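Alpha-galactosidase (Thermus thermophilus, PDB 6LCJ) probably hydrolyses terminal alpha-galactosyl residues from galactosides, as glycoside hydrolases of family 36 do, and assembles as a hexamer. Local coordinates at residues K322-L327 / L336-A341. Sequence-based numbering, arbitrary orientation.
Sequences KAMARL and LLFCGA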
# COMPACT_ATOMS: atom_id res chain seq x y z
N LYS E 322 -29.71 -29.53 16.19
CA LYS E 322 -29.62 -30.92 16.65
C LYS E 322 -28.96 -31.00 18.03
O LYS E 322 -29.40 -31.79 18.88
CB LYS E 322 -28.86 -31.76 15.64
CG LYS E 322 -29.62 -32.00 14.35
CD LYS E 322 -28.74 -32.70 13.29
CE LYS E 322 -29.04 -32.21 11.87
NZ LYS E 322 -27.77 -31.85 11.14
N ALA E 323 -27.93 -30.20 18.28
CA ALA E 323 -27.31 -30.19 19.60
C ALA E 323 -28.30 -29.70 20.66
O ALA E 323 -28.41 -30.30 21.74
CB ALA E 323 -26.06 -29.31 19.60
N MET E 324 -29.01 -28.61 20.38
CA MET E 324 -29.96 -28.09 21.35
C MET E 324 -31.14 -29.02 21.55
O MET E 324 -31.68 -29.10 22.66
CB MET E 324 -30.45 -26.70 20.92
CG MET E 324 -29.39 -25.61 20.97
SD MET E 324 -28.47 -25.58 22.53
CE MET E 324 -27.01 -26.35 21.95
N ALA E 325 -31.58 -29.71 20.50
CA ALA E 325 -32.66 -30.68 20.64
C ALA E 325 -32.29 -31.78 21.62
O ALA E 325 -33.14 -32.27 22.37
CB ALA E 325 -33.01 -31.27 19.28
N ARG E 326 -31.02 -32.17 21.66
CA ARG E 326 -30.60 -33.17 22.62
C ARG E 326 -30.60 -32.59 24.03
O ARG E 326 -30.99 -33.26 24.99
CB ARG E 326 -29.22 -33.71 22.23
CG ARG E 326 -28.54 -34.58 23.29
CD ARG E 326 -29.18 -35.99 23.46
NE ARG E 326 -28.78 -36.60 24.74
CZ ARG E 326 -29.63 -36.94 25.71
NH1 ARG E 326 -30.94 -36.75 25.55
NH2 ARG E 326 -29.17 -37.46 26.84
N LEU E 327 -30.17 -31.34 24.16
CA LEU E 327 -30.21 -30.69 25.47
C LEU E 327 -31.65 -30.41 25.89
O LEU E 327 -31.95 -30.40 27.09
CB LEU E 327 -29.40 -29.40 25.44
CG LEU E 327 -27.91 -29.46 25.75
CD1 LEU E 327 -27.23 -30.42 24.83
CD2 LEU E 327 -27.29 -28.08 25.63
N LEU E 336 -35.66 -23.88 30.27
CA LEU E 336 -34.42 -23.47 29.62
C LEU E 336 -34.58 -22.04 29.12
O LEU E 336 -35.48 -21.74 28.31
CB LEU E 336 -34.05 -24.42 28.48
CG LEU E 336 -33.81 -25.85 28.92
CD1 LEU E 336 -33.45 -26.70 27.73
CD2 LEU E 336 -32.75 -25.91 30.01
N LEU E 337 -33.73 -21.16 29.63
CA LEU E 337 -33.61 -19.79 29.16
C LEU E 337 -32.40 -19.74 28.24
O LEU E 337 -31.27 -20.01 28.68
CB LEU E 337 -33.43 -18.82 30.32
CG LEU E 337 -33.14 -17.37 29.89
CD1 LEU E 337 -34.37 -16.74 29.26
CD2 LEU E 337 -32.64 -16.54 31.04
N PHE E 338 -32.63 -19.42 26.96
CA PHE E 338 -31.56 -19.33 25.97
C PHE E 338 -30.99 -17.92 25.93
O PHE E 338 -31.75 -16.95 25.82
CB PHE E 338 -32.06 -19.71 24.57
CG PHE E 338 -32.18 -21.20 24.32
CD1 PHE E 338 -32.41 -22.09 25.37
CD2 PHE E 338 -32.10 -21.71 23.03
CE1 PHE E 338 -32.55 -23.45 25.14
CE2 PHE E 338 -32.24 -23.07 22.79
CZ PHE E 338 -32.46 -23.94 23.84
N CYS E 339 -29.66 -17.81 26.00
CA CYS E 339 -28.98 -16.52 26.02
C CYS E 339 -27.81 -16.57 25.03
O CYS E 339 -27.21 -17.62 24.82
CB CYS E 339 -28.49 -16.17 27.46
SG CYS E 339 -27.90 -14.42 27.68
N GLY E 340 -27.50 -15.42 24.44
CA GLY E 340 -26.42 -15.35 23.45
C GLY E 340 -26.66 -16.27 22.28
O GLY E 340 -25.70 -16.81 21.68
N ALA E 341 -27.90 -16.45 21.93
CA ALA E 341 -28.31 -17.59 21.16
C ALA E 341 -28.86 -17.16 19.81
O ALA E 341 -29.52 -16.12 19.72
CB ALA E 341 -29.39 -18.39 21.92
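Leu-336 reaches the helical segment 322-327 with one methyl group: its CD1 lies 4.0 Å from the backbone O of Leu-327. The first torsion (chi1 -61°) turns CG away from the carbonyl carbon, next to the backbone N, and the fully extended second torsion (chi2 -180°) carries CD1 outward to the helix. A branched aliphatic residue suits this buried place, for the same side chain also packs on Arg-328 and Ala-331 farther along the helix and on Leu-301 and Leu-303 of the neighbouring strand. The CB of Leu-327 likewise points toward the strand, yet it is 5.4 Å from CD1 of Leu-336, too far to count as a touch, and the Leu-327 side chain packs on Ala-286 of helix 280-296.

Two residues on, with Phe-338, the chain faces the helix again. The ring carbon CE2 meets CG of Met-324 at 4.2 Å, an apolar touch approached obliquely. The sulfur SD of Met-324 lies 5.1 Å from the Phe-338 ring centroid, 39° off the ring normal, which makes this a slanted Met-aromatic contact. A long residue such as phenylalanine is apt here, because the CA atoms of Met-324 and Phe-338 are 10.0 Å apart; the flexible thioether of methionine supplies the other half of the bridge. Tyr-320, one turn earlier on the helix, and Ala-350 pack on the same ring.

After Phe-338 the strand gives way to a loop. Strand 298-303, helix 317-331 and the parallel neighbouring strand 335-338 follow one another in the chain as a beta-alpha-beta unit of the TIM barrel, and these apolar side chains fill the interface between its helix and its second strand.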